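Local coordinates for protein endoglucanase (Humicola insolens, PDB 1DYS) that hydrolyses internal beta-1,4-glucosidic linkages in cellulose as a family 6 glycoside hydrolase, contributing to the recycling of plant biomass, at residues Asn222-Ser227 with Gly274-Trp279; Trp282-Pro287 with Gly313-Gln318. One frame throughout, in Å; residues are numbered along the deposited sequence.

Interaction 1 (Asn222-Ser227 with Gly274-Trp279)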
loop_
_atom_site.group_PDB
_atom_site.type_symbol
_atom_site.label_atom_id
_atom_site.label_comp_id
_atom_site.label_asym_id
_atom_site.label_seq_id
_atom_site.Cartn_x
_atom_site.Cartn_y
_atom_site.Cartn_z
ATOM N N ASN A 222 -1.490 -18.398 -3.103
ATOM C CA ASN A 222 -2.739 -19.135 -3.236
ATOM C C ASN A 222 -2.680 -20.270 -2.205
ATOM O O ASN A 222 -1.909 -20.244 -1.269
ATOM C CB ASN A 222 -3.089 -19.580 -4.653
ATOM C CG ASN A 222 -4.566 -19.475 -4.908
ATOM O OD1 ASN A 222 -5.325 -20.315 -4.429
ATOM N ND2 ASN A 222 -5.020 -18.450 -5.644
ATOM N N TYR A 223 -3.695 -21.120 -2.309
ATOM C CA TYR A 223 -3.958 -22.134 -1.301
ATOM C C TYR A 223 -4.177 -23.527 -1.884
ATOM O O TYR A 223 -4.620 -24.415 -1.123
ATOM C CB TYR A 223 -5.254 -21.697 -0.597
ATOM C CG TYR A 223 -5.312 -20.272 -0.091
ATOM C CD1 TYR A 223 -5.738 -19.222 -0.917
ATOM C CD2 TYR A 223 -4.905 -19.976 1.208
ATOM C CE1 TYR A 223 -5.754 -17.925 -0.432
ATOM C CE2 TYR A 223 -4.942 -18.675 1.696
ATOM C CZ TYR A 223 -5.361 -17.671 0.853
ATOM O OH TYR A 223 -5.455 -16.378 1.327
ATOM N N ASN A 224 -3.913 -23.706 -3.176
ATOM C CA ASN A 224 -4.132 -25.018 -3.787
ATOM C C ASN A 224 -3.152 -26.042 -3.218
ATOM O O ASN A 224 -2.058 -25.724 -2.782
ATOM C CB ASN A 224 -3.928 -24.922 -5.285
ATOM C CG ASN A 224 -4.817 -23.973 -6.043
ATOM O OD1 ASN A 224 -5.892 -23.664 -5.541
ATOM N ND2 ASN A 224 -4.408 -23.544 -7.239
ATOM N N PRO A 225 -3.624 -27.280 -3.081
ATOM C CA PRO A 225 -2.773 -28.349 -2.591
ATOM C C PRO A 225 -1.821 -28.768 -3.693
ATOM O O PRO A 225 -2.147 -28.666 -4.873
ATOM C CB PRO A 225 -3.765 -29.498 -2.274
ATOM C CG PRO A 225 -4.847 -29.212 -3.274
ATOM C CD PRO A 225 -4.910 -27.718 -3.583
ATOM N N TYR A 226 -0.628 -29.180 -3.288
ATOM C CA TYR A 226 0.375 -29.688 -4.204
ATOM C C TYR A 226 -0.144 -30.988 -4.827
ATOM O O TYR A 226 -0.300 -31.096 -6.028
ATOM C CB TYR A 226 1.714 -29.928 -3.504
ATOM C CG TYR A 226 2.727 -30.566 -4.435
ATOM C CD1 TYR A 226 3.229 -29.882 -5.525
ATOM C CD2 TYR A 226 3.184 -31.854 -4.219
ATOM C CE1 TYR A 226 4.145 -30.433 -6.399
ATOM C CE2 TYR A 226 4.105 -32.425 -5.081
ATOM C CZ TYR A 226 4.585 -31.725 -6.160
ATOM O OH TYR A 226 5.484 -32.278 -7.029
ATOM N N SER A 227 -0.480 -31.982 -3.998
ATOM C CA SER A 227 -0.882 -33.271 -4.569
ATOM C C SER A 227 -1.995 -33.920 -3.743
ATOM O O SER A 227 -1.759 -34.088 -2.546
ATOM C CB SER A 227 0.341 -34.204 -4.565
ATOM O OG SER A 227 0.045 -35.457 -5.169
ATOM N N GLY A 274 -13.397 -27.402 2.532
ATOM C CA GLY A 274 -14.468 -26.427 2.573
ATOM C C GLY A 274 -14.127 -24.982 2.753
ATOM O O GLY A 274 -14.994 -24.110 2.965
ATOM N N ALA A 275 -12.842 -24.657 2.618
ATOM C CA ALA A 275 -12.449 -23.259 2.834
ATOM C C ALA A 275 -12.954 -22.363 1.728
ATOM O O ALA A 275 -13.153 -21.165 1.965
ATOM C CB ALA A 275 -10.943 -23.142 3.004
ATOM N N ARG A 276 -13.083 -22.871 0.507
ATOM C CA ARG A 276 -13.545 -22.004 -0.575
ATOM C C ARG A 276 -14.728 -22.644 -1.292
ATOM O O ARG A 276 -14.685 -23.846 -1.466
ATOM C CB ARG A 276 -12.402 -21.914 -1.600
ATOM C CG ARG A 276 -11.248 -21.048 -1.109
ATOM C CD ARG A 276 -10.341 -20.734 -2.280
ATOM N NE ARG A 276 -9.417 -21.830 -2.539
ATOM C CZ ARG A 276 -8.329 -21.658 -3.303
ATOM N NH1 ARG A 276 -8.087 -20.481 -3.860
ATOM N NH2 ARG A 276 -7.541 -22.705 -3.500
ATOM N N SER A 277 -15.722 -21.868 -1.726
ATOM C CA SER A 277 -16.810 -22.422 -2.517
ATOM C C SER A 277 -16.588 -22.153 -3.989
ATOM O O SER A 277 -17.195 -22.736 -4.895
ATOM C CB SER A 277 -18.147 -21.815 -2.041
ATOM O OG SER A 277 -18.022 -20.404 -1.970
ATOM N N GLU A 278 -15.663 -21.229 -4.280
ATOM C CA GLU A 278 -15.303 -20.847 -5.635
ATOM C C GLU A 278 -13.776 -20.867 -5.720
ATOM O O GLU A 278 -13.123 -20.376 -4.791
ATOM C CB GLU A 278 -15.834 -19.465 -5.982
ATOM C CG GLU A 278 -17.269 -19.151 -5.614
ATOM C CD GLU A 278 -18.198 -18.986 -6.798
ATOM O OE1 GLU A 278 -17.765 -18.388 -7.805
ATOM O OE2 GLU A 278 -19.362 -19.447 -6.728
ATOM N N TRP A 279 -13.212 -21.375 -6.815
ATOM C CA TRP A 279 -11.755 -21.477 -6.892
ATOM C C TRP A 279 -11.057 -20.128 -6.925
ATOM O O TRP A 279 -9.934 -19.987 -6.456
ATOM C CB TRP A 279 -11.363 -22.251 -8.144
ATOM C CG TRP A 279 -10.048 -22.975 -8.082
ATOM C CD1 TRP A 279 -9.031 -22.864 -7.177
ATOM C CD2 TRP A 279 -9.664 -23.993 -9.010
ATOM N NE1 TRP A 279 -8.035 -23.751 -7.495
ATOM C CE2 TRP A 279 -8.397 -24.455 -8.611
ATOM C CE3 TRP A 279 -10.273 -24.555 -10.144
ATOM C CZ2 TRP A 279 -7.725 -25.437 -9.343
ATOM C CZ3 TRP A 279 -9.617 -25.525 -10.866
ATOM C CH2 TRP A 279 -8.348 -25.958 -10.450
HETATM O O HOH W 1 -7.957 -18.082 -6.140
HETATM O O HOH W 2 -7.563 -25.540 -2.302
#
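The side-chain oxygen OD1 of N224 is gripped by two donors from the 274-279 loop. R276 NH2 reaches it at 2.8 Å, and W279 NE1 lies 2.9 Å from the same N224 OD1. The indole N-H points at this oxygen within its own ring plane, yet it arrives from above the amide plane of N224, while the arginine nitrogen comes in only slightly tilted from that plane. The other terminal nitrogen of the guanidinium, R276 NH1, donates to N222 OD1 at 2.8 Å, here in the carbonyl plane and on a lone pair. That oxygen also takes the backbone N-H of Y223, so it too has two donors.

R276 gets there with a chain bent at chi3 (-82°), which sets the guanidinium between Y223 CB over one face and W279 CD1 over the opposite one, both toward its rim and each 3.8 Å from the plane. Two waters finish the seam. One accepts from N222 ND2 and probably donates to W279 O; the second accepts from R276 NH2 and gives a weak, long bond to Y223 O.

Outside the two segments, R276 NH1 also donates to the carbonyl of Q281, and N224 ND2 is held by E243 and by N183, a probable substrate-binding residue. Across this contact the buried guanidinium meets neutral amide oxygens. With partners on both OD1 and ND2, each asparagine amide is probably held in one rotation, that of N222, itself a probable substrate ligand, included.

Interaction 2 (Trp282-Pro287 with Gly313-Gln318)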
loop_
_atom_site.group_PDB
_atom_site.type_symbol
_atom_site.label_atom_id
_atom_site.label_comp_id
_atom_site.label_asym_id
_atom_site.label_seq_id
_atom_site.Cartn_x
_atom_site.Cartn_y
_atom_site.Cartn_z
ATOM N N TRP A 282 -9.544 -15.618 -2.957
ATOM C CA TRP A 282 -8.121 -15.440 -2.669
ATOM C C TRP A 282 -7.742 -14.716 -1.390
ATOM O O TRP A 282 -6.539 -14.718 -1.060
ATOM C CB TRP A 282 -7.507 -14.582 -3.823
ATOM C CG TRP A 282 -8.249 -13.280 -3.938
ATOM C CD1 TRP A 282 -9.409 -13.047 -4.637
ATOM C CD2 TRP A 282 -7.919 -12.033 -3.302
ATOM N NE1 TRP A 282 -9.823 -11.751 -4.449
ATOM C CE2 TRP A 282 -8.913 -11.105 -3.644
ATOM C CE3 TRP A 282 -6.851 -11.614 -2.505
ATOM C CZ2 TRP A 282 -8.900 -9.780 -3.200
ATOM C CZ3 TRP A 282 -6.848 -10.310 -2.047
ATOM C CH2 TRP A 282 -7.858 -9.394 -2.393
ATOM N N CYS A 283 -8.649 -13.975 -0.786
ATOM C CA CYS A 283 -8.288 -13.117 0.337
ATOM C C CYS A 283 -8.427 -13.806 1.674
ATOM O O CYS A 283 -9.529 -14.193 2.054
ATOM C CB CYS A 283 -9.154 -11.828 0.343
ATOM S SG CYS A 283 -8.587 -10.690 1.635
ATOM N N ASN A 284 -7.322 -13.985 2.365
ATOM C CA ASN A 284 -7.276 -14.553 3.701
ATOM C C ASN A 284 -8.214 -15.760 3.818
ATOM O O ASN A 284 -9.053 -15.821 4.699
ATOM C CB ASN A 284 -7.574 -13.487 4.738
ATOM C CG ASN A 284 -6.612 -12.319 4.672
ATOM O OD1 ASN A 284 -5.403 -12.468 4.424
ATOM N ND2 ASN A 284 -7.157 -11.127 4.861
ATOM N N VAL A 285 -7.964 -16.708 2.927
ATOM C CA VAL A 285 -8.822 -17.904 2.881
ATOM C C VAL A 285 -8.668 -18.707 4.147
ATOM O O VAL A 285 -7.607 -18.962 4.698
ATOM C CB VAL A 285 -8.553 -18.697 1.590
ATOM C CG1 VAL A 285 -9.120 -20.109 1.587
ATOM C CG2 VAL A 285 -9.068 -17.853 0.448
ATOM N N ASN A 286 -9.827 -19.153 4.654
ATOM C CA ASN A 286 -9.809 -19.919 5.909
ATOM C C ASN A 286 -10.980 -20.904 5.897
ATOM O O ASN A 286 -12.032 -20.630 5.336
ATOM C CB ASN A 286 -9.848 -18.991 7.104
ATOM C CG ASN A 286 -11.114 -18.142 7.095
ATOM O OD1 ASN A 286 -12.131 -18.488 7.712
ATOM N ND2 ASN A 286 -11.076 -17.036 6.349
ATOM N N PRO A 287 -10.750 -22.047 6.520
ATOM C CA PRO A 287 -9.545 -22.448 7.200
ATOM C C PRO A 287 -8.367 -22.825 6.318
ATOM O O PRO A 287 -8.555 -23.358 5.223
ATOM C CB PRO A 287 -9.865 -23.746 7.998
ATOM C CG PRO A 287 -11.204 -24.162 7.456
ATOM C CD PRO A 287 -11.790 -23.096 6.566
ATOM N N GLY A 313 0.567 -15.187 7.279
ATOM C CA GLY A 313 0.401 -14.364 8.475
ATOM C C GLY A 313 0.372 -12.893 8.022
ATOM O O GLY A 313 -0.254 -12.061 8.682
ATOM N N GLU A 314 0.963 -12.594 6.867
ATOM C CA GLU A 314 0.815 -11.236 6.302
ATOM C C GLU A 314 -0.524 -11.169 5.573
ATOM O O GLU A 314 -0.769 -12.014 4.735
ATOM C CB GLU A 314 1.940 -11.019 5.254
ATOM C CG GLU A 314 3.264 -10.744 5.934
ATOM C CD GLU A 314 4.448 -10.369 5.080
ATOM O OE1 GLU A 314 4.273 -10.205 3.856
ATOM O OE2 GLU A 314 5.580 -10.250 5.608
ATOM N N SER A 315 -1.403 -10.235 5.900
ATOM C CA SER A 315 -2.714 -10.194 5.289
ATOM C C SER A 315 -2.670 -9.998 3.782
ATOM O O SER A 315 -1.810 -9.314 3.232
ATOM C CB SER A 315 -3.520 -9.082 5.947
ATOM O OG SER A 315 -4.838 -8.971 5.457
ATOM N N ASP A 316 -3.675 -10.579 3.145
ATOM C CA ASP A 316 -3.900 -10.376 1.733
ATOM C C ASP A 316 -4.657 -9.051 1.465
ATOM O O ASP A 316 -4.694 -8.619 0.319
ATOM C CB ASP A 316 -4.720 -11.517 1.140
ATOM C CG ASP A 316 -3.956 -12.838 1.198
ATOM O OD1 ASP A 316 -2.747 -12.801 0.916
ATOM O OD2 ASP A 316 -4.648 -13.824 1.541
ATOM N N GLY A 317 -5.339 -8.565 2.509
ATOM C CA GLY A 317 -6.178 -7.353 2.372
ATOM C C GLY A 317 -7.209 -7.377 3.498
ATOM O O GLY A 317 -7.302 -8.377 4.220
ATOM N N GLN A 318 -8.047 -6.353 3.621
ATOM C CA GLN A 318 -9.046 -6.274 4.678
ATOM C C GLN A 318 -10.308 -7.004 4.226
ATOM O O GLN A 318 -11.311 -6.402 3.860
ATOM C CB GLN A 318 -9.356 -4.818 5.012
ATOM C CG GLN A 318 -8.154 -3.970 5.297
ATOM C CD GLN A 318 -8.501 -2.511 5.592
ATOM O OE1 GLN A 318 -8.225 -1.723 4.702
ATOM N NE2 GLN A 318 -9.065 -2.396 6.785
#
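N284 and D316 pair through their backbones and side chains in a reciprocal way. The backbone N of N284 donates to D316 OD2 at 2.8 Å, on the lone pair of that oxygen turned away from OD1, and the backbone N of D316 donates back to N284 OD1 at 2.9 Å, nearly straight at 172°. The amide and carboxylate planes are only 15° apart as the two side chains run alongside one another, pointing opposite ways. In both residues CG stands beside its own backbone N, which brings each side-chain oxygen to the partner's N-H.

The far end of the asparagine is equally well supplied. N284 ND2 donates to S315 OG at 3.2 Å, lying near the amide plane, and makes a weak bond to the carbonyl of G317; its strongest partner is the carbonyl of C319. S315 OG in turn accepts from the backbone N of G317, closing an ST turn, and is also hydrogen-bonded to P325 O.

The carboxylate of D316 is shared with two basic side chains: OD2 forms a salt bridge with R269 and OD1 one with K310, a probable substrate-binding residue. Beside the pair, the W282 ring brings CZ3 edge-on to the D316 carbonyl, 3.6 Å from O, while C283 SG rests 3.7 Å from G317 O and is tied by a disulfide to C319.

The contact joins the loop between strands 270-271 and 288-289 to the one running from strand 303-307 to helix 332-340. That helix packs against N284 through Y334 and against N286 through M337.

In the fold
The two contacts come in series along the chain, and their centres lie 13 Å apart on the same side of the chain's centre. The loop between strands 270-271 and 288-289, which form the small antiparallel sheet, serves both: its 274-279 part meets the loop after strand 215-218, and its 282-287 part meets the loop after strand 303-307. These two partner loops follow strands of the parallel sheet of the distorted family 6 barrel. Y223 links the contacts, its OH probably hydrogen-bonded to V285 N and W282 O. Because N222, W282 and E314 are all probable substrate-binding residues, the linked loops probably form part of the wall of the substrate-binding cleft.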